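Local coordinates for protein putative NAD(P)H nitroreductase MhqN (Bacillus subtilis, PDB 3BEM) that probably works as an FMN-dependent, NAD(P)H-using nitroreductase and may contribute to the degradation of aromatic compounds, at residues Ala53-His58 and Thr127-Tyr131; Thr59-Leu65 and Ser87-Leu93; Gly162-Met168 and Met191-Glu197. The protein carries 3 engineered substitutions. One frame throughout, in Å; residues are numbered along the deposited sequence. Where two conformers were deposited one is given.

In the fold
From the N terminus, the chain passes helix 37-47 and enters the loop 53-58, which runs straight into strand 59-64. This strand pairs with strand 88-95 in contact 2, closing a short loop of mostly helical residues. Contact 1 closes a longer one when helix 117-134 comes back against 53-58, so contact 2 is nested inside it. Contact 3 follows in series, beyond helix 136-161, where strand 164-168 pairs with strand 186-195 and closes a loop that holds helix 173-180. Contacts 2 and 3 touch, since strands 88-95 and 186-195 are neighbours in the sheet, with Leu90 N 2.8 Å from Ile192 O. Contact 1 lies about 30 Å from contact 3 between centres, and each borders a different FMN.

Contact 1: residues Ala53-His58 and Thr127-Tyr131; sequences AFNLQH and TVSFY. With FMN (flavin mononucleotide), chain E.
Phe54 reaches across to helix 117-134 and touches three of its residues on the way out. Its CB begins against the methyl CG2 of Thr127, 3.8 Å away, and CG keeps about the same distance from that methyl. The two sides of the ring meet different residues: CD1 approaches Thr127 OG1 to 3.5 Å, while CD2 comes to the edge of the Tyr131 ring, near its plane, 3.7 Å from CE1. CE2 touches both Tyr131 CE1 and Phe130 CD1. At the tip, Phe54 CZ sits over one face of the Phe130 ring, offset toward the rim and 3.6 Å from Phe130 CG. With CG anti to the carbonyl carbon (chi1 -56°), the Phe54 ring is swung toward the helix, its plane turned 55° from that of Phe130. Phe54, Phe130 and Tyr131 thus form an aromatic cluster beside the flavin. As is usual in the nitroreductase family, FMN sits at the dimer interface: residues of the second subunit such as Arg23, Lys82 and Arg205 hydrogen-bond to it, while Ala53 of this chain lays its CB 3.4 Å from C7 of the dimethylbenzene end. Next to Phe54, Leu56 CD1 packs on Tyr131 CE1 at 3.6 Å and also meets the Thr127 methyl. Thr127 OG1 has its main polar partner in Tyr106 OH, which also bonds to Phe54 O. The phenol of Tyr131 comes in at the edge of the His58 imidazole, where OH and NE2 share a nearly straight hydrogen bond of 2.9 Å (166°); Glu142 adds a weak one to the same OH.

Contact 2: residues Thr59-Leu65 and Ser87-Leu93; sequences TKYVTVL and SAVLLVL. With PGO (S-1,2-propanediol), chain H.
The ring of Tyr61 leans at a slant against two side chains of the paired strand: its CE2 meets Val92 CG2 at 3.8 Å, and its CD2 meets Leu90 CD2 at 3.9 Å. Tyr61 and Val92 run side by side in the same direction, whereas the Leu90 side chain crosses that of Tyr61 at a slant; Phe44 of helix 37-47 meets the ring too, and the hydroxyls of Tyr61 and Ser150 are hydrogen-bonded. The strands are antiparallel neighbours in the central sheet of the nitroreductase fold. Lys60-Leu93, Val62-Leu91 and Val64-Val89 are hydrogen-bonded pairs, each joined by two N-H...O bonds; Tyr61-Val92 and Thr63-Leu90 are non-hydrogen-bonded. With CG2 anti to the backbone N, Thr63 lies alongside Leu90; its OG1 is buried 3.9 Å from Leu90 CG, with no polar partner in the model. On the face turned from Tyr61, Val62 CG2 touches Leu93 CD1 at 3.8 Å. Strand 59-64 also pairs in parallel with a strand of the second subunit, so the sheet continues across the dimer. At the start of strand 88-95, Ser87 and Ala88 both face Ile194 in a classic beta bulge. Here a propanediol, probably from the crystallisation liquor, donates from its O1 to Ser87 O at 2.7 Å.

Contact 3: residues Gly162-Met168 and Met191-Glu197; sequences GWDTCPM and MITIGKE. With FMN (flavin mononucleotide), chain G.
Lys196 folds back over one face of the Trp163 indole. The bend at chi2 turns the chain so that CE lies 3.6 Å from the centroid of the six-membered ring, a CH-pi contact; the bend at chi4 sets NZ 4.5 Å above that centroid, 3° off the normal, as a cation-pi pair. Gly195 O lies at the ring's edge, 3.5 Å from Trp163 CE3. Asp164 and Glu197 cross at about a right angle, and Glu197 N gives a straight 2.9 Å bond to Asp164 OD2, on its anti side but tilted 26° out of the carboxylate plane. Glu197 OE2 takes the backbone N-H groups of Ser27 and Asn28, while Arg202 bridges Glu197 OE1 and Asp164 OD1, probably easing their like charges. The side chain of selenomethionine Met168 crosses that of Thr193 at about a right angle, its SE 3.7 Å from Thr193 CG2, and slants across Met191, SE to SE 4.0 Å in one conformer. Cys166, with SG anti to the backbone N (chi1 -170°), brings that sulphur 3.4 Å from FMN N1, and Pro167 CG rests 3.5 Å from C9, so this edge strand lines the cofactor pocket. Strand 186-195 pairs on its other side with strand 88-95, while helix 136-161 packs on Thr165, Pro167 and Ile194, and helix 82-85 on Cys166, Met168 and Thr193.

Contact 1: residues Ala53-His58 and Thr127-Tyr131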
loop_
_atom_site.group_PDB
_atom_site.type_symbol
_atom_site.label_atom_id
_atom_site.label_comp_id
_atom_site.label_asym_id
_atom_site.label_seq_id
_atom_site.Cartn_x
_atom_site.Cartn_y
_atom_site.Cartn_z
ATOM N N ALA B 53 -0.993 9.600 5.933
ATOM C CA ALA B 53 -1.291 9.969 7.323
ATOM C C ALA B 53 -1.039 11.461 7.490
ATOM O O ALA B 53 0.008 11.939 7.126
ATOM C CB ALA B 53 -0.400 9.203 8.259
ATOM N N PHE B 54 -2.045 12.181 8.000
ATOM C CA PHE B 54 -1.955 13.621 8.262
ATOM C C PHE B 54 -1.645 14.444 7.020
ATOM O O PHE B 54 -1.184 15.589 7.124
ATOM C CB PHE B 54 -0.891 13.907 9.363
ATOM C CG PHE B 54 -1.128 13.167 10.663
ATOM C CD1 PHE B 54 -1.948 13.697 11.635
ATOM C CD2 PHE B 54 -0.529 11.940 10.891
ATOM C CE1 PHE B 54 -2.154 13.005 12.807
ATOM C CE2 PHE B 54 -0.744 11.234 12.059
ATOM C CZ PHE B 54 -1.559 11.773 13.013
ATOM N N ASN B 55 -1.867 13.865 5.829
ATOM C CA ASN B 55 -1.507 14.487 4.555
ATOM C C ASN B 55 -0.036 14.879 4.486
ATOM O O ASN B 55 0.305 15.862 3.861
ATOM C CB ASN B 55 -2.389 15.678 4.300
ATOM C CG ASN B 55 -2.300 16.200 2.890
ATOM O OD1 ASN B 55 -2.155 15.431 1.936
ATOM N ND2 ASN B 55 -2.381 17.560 2.744
ATOM N N LEU B 56 0.822 14.140 5.204
ATOM C CA LEU B 56 2.249 14.440 5.219
ATOM C C LEU B 56 2.985 14.030 3.939
ATOM O O LEU B 56 4.105 14.485 3.712
ATOM C CB LEU B 56 2.918 13.827 6.442
ATOM C CG LEU B 56 2.552 14.485 7.767
ATOM C CD1 LEU B 56 3.115 13.630 8.839
ATOM C CD2 LEU B 56 3.126 15.913 7.833
ATOM N N GLN B 57 2.353 13.178 3.096
ATOM C CA GLN B 57 2.923 12.892 1.771
ATOM C C GLN B 57 4.417 12.412 1.913
ATOM O O GLN B 57 5.367 12.985 1.354
ATOM C CB GLN B 57 2.743 14.099 0.894
ATOM C CG GLN B 57 1.296 14.440 0.669
ATOM C CD GLN B 57 1.110 15.850 0.127
ATOM O OE1 GLN B 57 1.415 16.083 -1.023
ATOM N NE2 GLN B 57 0.655 16.805 0.982
ATOM N N HIS B 58 4.554 11.314 2.646
ATOM C CA HIS B 58 5.805 10.711 3.068
ATOM C C HIS B 58 6.689 10.217 1.924
ATOM O O HIS B 58 7.890 10.057 2.110
ATOM C CB HIS B 58 5.557 9.514 3.993
ATOM C CG HIS B 58 4.639 9.797 5.134
ATOM N ND1 HIS B 58 3.301 10.096 4.949
ATOM C CD2 HIS B 58 4.841 9.783 6.470
ATOM C CE1 HIS B 58 2.725 10.253 6.126
ATOM N NE2 HIS B 58 3.642 10.084 7.075
ATOM N N THR B 127 0.226 17.105 14.889
ATOM C CA THR B 127 0.879 16.181 13.965
ATOM C C THR B 127 2.305 15.869 14.399
ATOM O O THR B 127 2.701 14.729 14.506
ATOM C CB THR B 127 0.878 16.723 12.507
ATOM O OG1 THR B 127 -0.477 16.845 12.051
ATOM C CG2 THR B 127 1.632 15.770 11.565
ATOM N N VAL B 128 3.069 16.904 14.698
ATOM C CA VAL B 128 4.447 16.717 15.156
ATOM C C VAL B 128 4.516 15.884 16.437
ATOM O O VAL B 128 5.288 14.920 16.530
ATOM C CB VAL B 128 5.139 18.083 15.286
ATOM C CG1 VAL B 128 6.540 17.964 15.862
ATOM C CG2 VAL B 128 5.159 18.731 13.902
ATOM N N SER B 129 3.686 16.227 17.419
ATOM C CA SER B 129 3.719 15.493 18.648
ATOM C C SER B 129 3.212 14.055 18.512
ATOM O O SER B 129 3.695 13.207 19.210
ATOM C CB SER B 129 2.982 16.240 19.774
ATOM O OG SER B 129 1.593 16.212 19.572
ATOM N N PHE B 130 2.263 13.797 17.618
ATOM C CA PHE B 130 1.839 12.418 17.343
ATOM C C PHE B 130 3.063 11.539 16.992
ATOM O O PHE B 130 3.247 10.461 17.548
ATOM C CB PHE B 130 0.819 12.363 16.206
ATOM C CG PHE B 130 0.110 11.048 16.093
ATOM C CD1 PHE B 130 0.626 10.029 15.317
ATOM C CD2 PHE B 130 -1.081 10.826 16.766
ATOM C CE1 PHE B 130 -0.015 8.818 15.191
ATOM C CE2 PHE B 130 -1.733 9.611 16.654
ATOM C CZ PHE B 130 -1.187 8.595 15.879
ATOM N N TYR B 131 3.917 12.016 16.097
ATOM C CA TYR B 131 5.113 11.311 15.719
ATOM C C TYR B 131 6.187 11.297 16.808
ATOM O O TYR B 131 6.665 10.250 17.197
ATOM C CB TYR B 131 5.713 11.879 14.420
ATOM C CG TYR B 131 4.958 11.411 13.182
ATOM C CD1 TYR B 131 3.677 11.896 12.887
ATOM C CD2 TYR B 131 5.492 10.419 12.361
ATOM C CE1 TYR B 131 2.990 11.467 11.760
ATOM C CE2 TYR B 131 4.802 9.984 11.200
ATOM C CZ TYR B 131 3.544 10.492 10.931
ATOM O OH TYR B 131 2.867 10.008 9.834
HETATM N N1 FMN E . -7.891 10.156 9.062
HETATM C C2 FMN E . -8.524 10.300 10.281
HETATM O O2 FMN E . -9.548 10.993 10.351
HETATM N N3 FMN E . -8.014 9.690 11.417
HETATM C C4 FMN E . -6.854 8.927 11.373
HETATM O O4 FMN E . -6.569 8.258 12.389
HETATM C C4A FMN E . -6.201 8.794 10.115
HETATM N N5 FMN E . -5.027 8.054 9.994
HETATM C C5A FMN E . -4.464 7.861 8.735
HETATM C C6 FMN E . -3.330 7.044 8.589
HETATM C C7 FMN E . -2.689 6.848 7.340
HETATM C C7M FMN E . -1.926 5.557 7.114
HETATM C C8 FMN E . -3.241 7.466 6.224
HETATM C C8M FMN E . -3.046 6.823 4.887
HETATM C C9 FMN E . -4.376 8.282 6.357
HETATM C C9A FMN E . -5.011 8.501 7.593
HETATM N N10 FMN E . -6.148 9.293 7.715
HETATM C C10 FMN E . -6.749 9.404 8.963
HETATM C "C1'" FMN E . -6.641 10.132 6.542
HETATM C "C2'" FMN E . -5.635 11.222 6.072
HETATM O "O2'" FMN E . -5.690 12.375 6.906
HETATM C "C3'" FMN E . -5.964 11.599 4.611
HETATM O "O3'" FMN E . -5.667 10.445 3.799
HETATM C "C4'" FMN E . -5.291 12.894 4.101
HETATM O "O4'" FMN E . -5.643 14.034 4.877
HETATM C "C5'" FMN E . -5.692 13.293 2.664
HETATM O "O5'" FMN E . -7.104 13.283 2.401
HETATM P P FMN E . -7.575 12.565 1.041
HETATM O O1P FMN E . -9.019 12.589 0.913
HETATM O O2P FMN E . -7.094 13.331 -0.085
HETATM O O3P FMN E . -7.063 11.197 1.205
#

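Contact 2: residues Thr59-Leu65 and Ser87-Leu93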
loop_
_atom_site.group_PDB
_atom_site.type_symbol
_atom_site.label_atom_id
_atom_site.label_comp_id
_atom_site.label_asym_id
_atom_site.label_seq_id
_atom_site.Cartn_x
_atom_site.Cartn_y
_atom_site.Cartn_z
ATOM N N THR B 59 6.081 9.929 0.786
ATOM C CA THR B 59 6.683 9.140 -0.278
ATOM C C THR B 59 7.444 9.997 -1.261
ATOM O O THR B 59 6.964 11.070 -1.706
ATOM C CB THR B 59 5.619 8.275 -1.031
ATOM O OG1 THR B 59 4.744 7.644 -0.112
ATOM C CG2 THR B 59 6.264 7.164 -1.910
ATOM N N LYS B 60 8.637 9.527 -1.598
ATOM C CA LYS B 60 9.408 10.040 -2.713
ATOM C C LYS B 60 9.743 8.902 -3.659
ATOM O O LYS B 60 9.836 7.726 -3.238
ATOM C CB LYS B 60 10.654 10.800 -2.250
ATOM C CG LYS B 60 10.334 12.130 -1.550
ATOM C CD LYS B 60 11.502 13.169 -1.604
ATOM C CE LYS B 60 10.971 14.621 -1.507
ATOM N NZ LYS B 60 11.895 15.623 -2.102
ATOM N N TYR B 61 9.883 9.225 -4.932
ATOM C CA TYR B 61 10.339 8.259 -5.932
ATOM C C TYR B 61 11.630 8.710 -6.609
ATOM O O TYR B 61 11.736 9.880 -7.043
ATOM C CB TYR B 61 9.280 8.013 -7.002
ATOM C CG TYR B 61 7.991 7.381 -6.511
ATOM C CD1 TYR B 61 7.012 8.144 -5.905
ATOM C CD2 TYR B 61 7.740 6.038 -6.728
ATOM C CE1 TYR B 61 5.847 7.579 -5.436
ATOM C CE2 TYR B 61 6.589 5.457 -6.296
ATOM C CZ TYR B 61 5.631 6.228 -5.648
ATOM O OH TYR B 61 4.511 5.593 -5.230
ATOM N N VAL B 62 12.628 7.829 -6.658
ATOM C CA VAL B 62 13.787 8.069 -7.490
ATOM C C VAL B 62 13.589 7.163 -8.678
ATOM O O VAL B 62 13.539 5.921 -8.537
ATOM C CB VAL B 62 15.064 7.787 -6.786
ATOM C CG1 VAL B 62 16.231 7.950 -7.767
ATOM C CG2 VAL B 62 15.193 8.735 -5.584
ATOM N N THR B 63 13.458 7.776 -9.841
ATOM C CA THR B 63 13.102 7.053 -11.054
ATOM C C THR B 63 14.294 6.981 -12.002
ATOM O O THR B 63 14.744 8.015 -12.521
ATOM C CB THR B 63 11.900 7.712 -11.765
ATOM O OG1 THR B 63 10.814 7.850 -10.831
ATOM C CG2 THR B 63 11.454 6.901 -12.970
ATOM N N VAL B 64 14.796 5.765 -12.204
ATOM C CA VAL B 64 16.035 5.549 -12.942
ATOM C C VAL B 64 15.710 5.089 -14.354
ATOM O O VAL B 64 15.204 3.973 -14.566
ATOM C CB VAL B 64 16.963 4.522 -12.247
ATOM C CG1 VAL B 64 18.330 4.455 -12.972
ATOM C CG2 VAL B 64 17.114 4.884 -10.732
ATOM N N LEU B 65 16.053 5.948 -15.316
ATOM C CA LEU B 65 15.878 5.670 -16.745
ATOM C C LEU B 65 17.231 5.338 -17.356
ATOM O O LEU B 65 17.340 4.662 -18.390
ATOM C CB LEU B 65 15.264 6.901 -17.444
ATOM C CG LEU B 65 13.934 7.454 -16.905
ATOM C CD1 LEU B 65 13.592 8.828 -17.522
ATOM C CD2 LEU B 65 12.855 6.472 -17.162
ATOM N N SER B 87 12.117 -1.008 -18.518
ATOM C CA SER B 87 12.158 0.341 -19.085
ATOM C C SER B 87 12.628 1.394 -18.095
ATOM O O SER B 87 13.297 2.341 -18.488
ATOM C CB SER B 87 10.806 0.713 -19.668
ATOM O OG SER B 87 10.426 -0.263 -20.615
ATOM N N ALA B 88 12.292 1.212 -16.819
ATOM C CA ALA B 88 12.754 2.072 -15.747
ATOM C C ALA B 88 12.735 1.271 -14.448
ATOM O O ALA B 88 12.004 0.268 -14.320
ATOM C CB ALA B 88 11.896 3.331 -15.619
ATOM N N VAL B 89 13.572 1.681 -13.502
ATOM C CA VAL B 89 13.599 1.117 -12.147
ATOM C C VAL B 89 13.276 2.250 -11.172
ATOM O O VAL B 89 13.923 3.294 -11.252
ATOM C CB VAL B 89 14.958 0.485 -11.752
ATOM C CG1 VAL B 89 14.764 -0.156 -10.336
ATOM C CG2 VAL B 89 15.433 -0.571 -12.740
ATOM N N LEU B 90 12.221 2.114 -10.327
ATOM C CA LEU B 90 11.875 3.143 -9.329
ATOM C C LEU B 90 12.239 2.672 -7.956
ATOM O O LEU B 90 12.018 1.496 -7.608
ATOM C CB LEU B 90 10.367 3.413 -9.348
ATOM C CG LEU B 90 9.783 4.085 -10.608
ATOM C CD1 LEU B 90 9.813 3.227 -11.837
ATOM C CD2 LEU B 90 8.339 4.432 -10.249
ATOM N N LEU B 91 12.827 3.562 -7.167
ATOM C CA LEU B 91 13.004 3.326 -5.752
ATOM C C LEU B 91 11.956 4.114 -5.039
ATOM O O LEU B 91 11.853 5.322 -5.198
ATOM C CB LEU B 91 14.427 3.695 -5.315
ATOM C CG LEU B 91 15.525 2.723 -5.790
ATOM C CD1 LEU B 91 15.260 1.263 -5.280
ATOM C CD2 LEU B 91 15.741 2.841 -7.345
ATOM N N VAL B 92 11.152 3.409 -4.269
ATOM C CA VAL B 92 10.096 4.013 -3.507
ATOM C C VAL B 92 10.641 4.294 -2.107
ATOM O O VAL B 92 10.968 3.387 -1.356
ATOM C CB VAL B 92 8.850 3.106 -3.420
ATOM C CG1 VAL B 92 7.689 3.882 -2.739
ATOM C CG2 VAL B 92 8.441 2.540 -4.833
ATOM N N LEU B 93 10.750 5.582 -1.776
ATOM C CA LEU B 93 11.307 6.039 -0.528
ATOM C C LEU B 93 10.200 6.534 0.396
ATOM O O LEU B 93 9.212 7.099 -0.052
ATOM C CB LEU B 93 12.275 7.217 -0.755
ATOM C CG LEU B 93 13.401 6.971 -1.748
ATOM C CD1 LEU B 93 14.337 8.197 -1.870
ATOM C CD2 LEU B 93 14.172 5.638 -1.371
HETATM C C1 PGO H . 14.102 3.979 -21.485
HETATM C C2 PGO H . 14.498 5.304 -20.837
HETATM C C3 PGO H . 15.977 5.641 -21.105
HETATM O O1 PGO H . 12.888 3.422 -20.965
HETATM O O2 PGO H . 13.621 6.353 -21.316
#

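Contact 3: residues Gly162-Met168 and Met191-Glu197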
loop_
_atom_site.group_PDB
_atom_site.type_symbol
_atom_site.label_atom_id
_atom_site.label_comp_id
_atom_site.label_asym_id
_atom_site.label_seq_id
_atom_site.Cartn_x
_atom_site.Cartn_y
_atom_site.Cartn_z
ATOM N N GLY B 162 -1.301 0.856 -19.366
ATOM C CA GLY B 162 -0.873 -0.185 -20.268
ATOM C C GLY B 162 0.536 -0.707 -20.064
ATOM O O GLY B 162 1.056 -1.442 -20.937
ATOM N N TRP B 163 1.116 -0.436 -18.902
ATOM C CA TRP B 163 2.462 -0.907 -18.588
ATOM C C TRP B 163 2.411 -2.052 -17.564
ATOM O O TRP B 163 1.486 -2.137 -16.726
ATOM C CB TRP B 163 3.288 0.242 -18.027
ATOM C CG TRP B 163 3.593 1.305 -19.010
ATOM C CD1 TRP B 163 2.817 2.395 -19.314
ATOM C CD2 TRP B 163 4.753 1.395 -19.853
ATOM N NE1 TRP B 163 3.415 3.150 -20.290
ATOM C CE2 TRP B 163 4.613 2.571 -20.635
ATOM C CE3 TRP B 163 5.897 0.608 -20.014
ATOM C CZ2 TRP B 163 5.575 2.965 -21.573
ATOM C CZ3 TRP B 163 6.842 0.998 -20.933
ATOM C CH2 TRP B 163 6.680 2.165 -21.711
ATOM N N ASP B 164 3.448 -2.875 -17.571
ATOM C CA ASP B 164 3.639 -3.912 -16.552
ATOM C C ASP B 164 4.630 -3.454 -15.489
ATOM O O ASP B 164 5.536 -2.690 -15.761
ATOM C CB ASP B 164 4.133 -5.190 -17.209
ATOM C CG ASP B 164 3.149 -5.678 -18.239
ATOM O OD1 ASP B 164 1.942 -5.881 -17.871
ATOM O OD2 ASP B 164 3.526 -5.785 -19.407
ATOM N N THR B 165 4.456 -3.943 -14.268
ATOM C CA THR B 165 5.390 -3.623 -13.161
ATOM C C THR B 165 5.685 -4.886 -12.375
ATOM O O THR B 165 5.005 -5.907 -12.555
ATOM C CB THR B 165 4.888 -2.531 -12.182
ATOM O OG1 THR B 165 3.662 -2.972 -11.555
ATOM C CG2 THR B 165 4.699 -1.178 -12.857
ATOM N N CYS B 166 6.788 -4.855 -11.628
ATOM C CA CYS B 166 7.107 -5.890 -10.633
ATOM C C CYS B 166 7.577 -5.164 -9.393
ATOM O O CYS B 166 8.594 -4.496 -9.444
ATOM C CB CYS B 166 8.147 -6.849 -11.147
ATOM S SG CYS B 166 8.268 -8.246 -9.980
ATOM N N PRO B 167 6.858 -5.272 -8.275
ATOM C CA PRO B 167 7.331 -4.777 -6.989
ATOM C C PRO B 167 8.400 -5.715 -6.504
ATOM O O PRO B 167 8.336 -6.925 -6.779
ATOM C CB PRO B 167 6.111 -4.838 -6.115
ATOM C CG PRO B 167 5.321 -5.955 -6.677
ATOM C CD PRO B 167 5.588 -6.022 -8.148
HETATM N N MSE B 168 9.393 -5.190 -5.818
HETATM C CA MSE B 168 10.595 -5.925 -5.432
HETATM C C MSE B 168 11.086 -5.505 -4.035
HETATM O O MSE B 168 11.149 -4.325 -3.710
HETATM C CB MSE B 168 11.719 -5.716 -6.477
HETATM C CG MSE B 168 11.270 -6.045 -7.890
HETATM SE SE MSE B 168 12.546 -5.347 -9.173
HETATM C CE MSE B 168 14.045 -6.573 -8.790
HETATM N N MSE B 191 11.410 -1.436 -4.389
HETATM C CA MSE B 191 11.834 -1.172 -5.745
HETATM C C MSE B 191 10.674 -1.607 -6.659
HETATM O O MSE B 191 9.990 -2.579 -6.384
HETATM C CB MSE B 191 13.118 -1.953 -6.007
HETATM C CG MSE B 191 13.674 -1.836 -7.368
HETATM SE SE MSE B 191 15.320 -2.979 -7.453
HETATM C CE MSE B 191 16.277 -1.965 -6.145
ATOM N N ILE B 192 10.430 -0.872 -7.734
ATOM C CA ILE B 192 9.444 -1.272 -8.726
ATOM C C ILE B 192 10.068 -1.152 -10.080
ATOM O O ILE B 192 10.486 -0.047 -10.460
ATOM C CB ILE B 192 8.177 -0.397 -8.689
ATOM C CG1 ILE B 192 7.552 -0.423 -7.264
ATOM C CG2 ILE B 192 7.160 -0.879 -9.736
ATOM C CD1 ILE B 192 6.407 0.595 -7.067
ATOM N N THR B 193 10.092 -2.253 -10.812
ATOM C CA THR B 193 10.446 -2.194 -12.228
ATOM C C THR B 193 9.199 -1.973 -13.037
ATOM O O THR B 193 8.117 -2.468 -12.695
ATOM C CB THR B 193 11.199 -3.434 -12.718
ATOM O OG1 THR B 193 10.608 -4.621 -12.211
ATOM C CG2 THR B 193 12.638 -3.371 -12.316
ATOM N N ILE B 194 9.345 -1.261 -14.163
ATOM C CA ILE B 194 8.244 -1.006 -15.075
ATOM C C ILE B 194 8.723 -1.269 -16.502
ATOM O O ILE B 194 9.880 -1.020 -16.842
ATOM C CB ILE B 194 7.684 0.439 -14.892
ATOM C CG1 ILE B 194 6.450 0.629 -15.763
ATOM C CG2 ILE B 194 8.788 1.512 -15.209
ATOM C CD1 ILE B 194 5.692 1.892 -15.444
ATOM N N GLY B 195 7.835 -1.799 -17.352
ATOM C CA GLY B 195 8.154 -2.098 -18.703
ATOM C C GLY B 195 7.048 -2.847 -19.369
ATOM O O GLY B 195 5.906 -2.726 -18.952
ATOM N N LYS B 196 7.383 -3.606 -20.417
ATOM C CA LYS B 196 6.401 -4.423 -21.148
ATOM C C LYS B 196 6.868 -5.864 -21.030
ATOM O O LYS B 196 8.022 -6.195 -21.402
ATOM C CB LYS B 196 6.284 -4.006 -22.601
ATOM C CG LYS B 196 5.832 -2.544 -22.835
ATOM C CD LYS B 196 4.428 -2.200 -22.327
ATOM C CE LYS B 196 4.039 -0.714 -22.678
ATOM N NZ LYS B 196 3.733 -0.440 -24.090
ATOM N N GLU B 197 5.997 -6.717 -20.507
ATOM C CA GLU B 197 6.280 -8.147 -20.397
ATOM C C GLU B 197 5.710 -8.871 -21.612
ATOM O O GLU B 197 4.644 -8.514 -22.070
ATOM C CB GLU B 197 5.696 -8.696 -19.097
ATOM C CG GLU B 197 5.854 -10.190 -18.950
ATOM C CD GLU B 197 5.614 -10.696 -17.571
ATOM O OE1 GLU B 197 4.533 -10.427 -17.024
ATOM O OE2 GLU B 197 6.494 -11.435 -17.058
HETATM N N1 FMN G . 9.177 -10.371 -7.468
HETATM C C2 FMN G . 10.472 -10.578 -7.870
HETATM O O2 FMN G . 10.641 -11.177 -8.938
HETATM N N3 FMN G . 11.528 -10.123 -7.123
HETATM C C4 FMN G . 11.347 -9.489 -5.904
HETATM O O4 FMN G . 12.349 -8.993 -5.348
HETATM C C4A FMN G . 10.031 -9.275 -5.497
HETATM N N5 FMN G . 9.779 -8.655 -4.271
HETATM C C5A FMN G . 8.466 -8.364 -3.954
HETATM C C6 FMN G . 8.227 -7.625 -2.782
HETATM C C7 FMN G . 6.913 -7.290 -2.440
HETATM C C7M FMN G . 6.723 -6.238 -1.351
HETATM C C8 FMN G . 5.839 -7.692 -3.223
HETATM C C8M FMN G . 4.492 -6.993 -3.073
HETATM C C9 FMN G . 6.063 -8.472 -4.357
HETATM C C9A FMN G . 7.369 -8.775 -4.742
HETATM N N10 FMN G . 7.623 -9.519 -5.913
HETATM C C10 FMN G . 8.948 -9.709 -6.283
HETATM C "C1'" FMN G . 6.480 -10.087 -6.679
HETATM C "C2'" FMN G . 5.730 -11.239 -6.003
HETATM O "O2'" FMN G . 6.475 -12.433 -6.194
HETATM C "C3'" FMN G . 4.362 -11.344 -6.660
HETATM O "O3'" FMN G . 3.644 -10.115 -6.365
HETATM C "C4'" FMN G . 3.569 -12.595 -6.275
HETATM O "O4'" FMN G . 4.279 -13.771 -6.704
HETATM C "C5'" FMN G . 2.162 -12.546 -6.935
HETATM O "O5'" FMN G . 2.223 -12.442 -8.376
HETATM P P FMN G . 1.062 -11.593 -9.090
HETATM O O1P FMN G . -0.236 -12.258 -8.761
HETATM O O2P FMN G . 1.270 -10.271 -8.443
HETATM O O3P FMN G . 1.366 -11.620 -10.567
#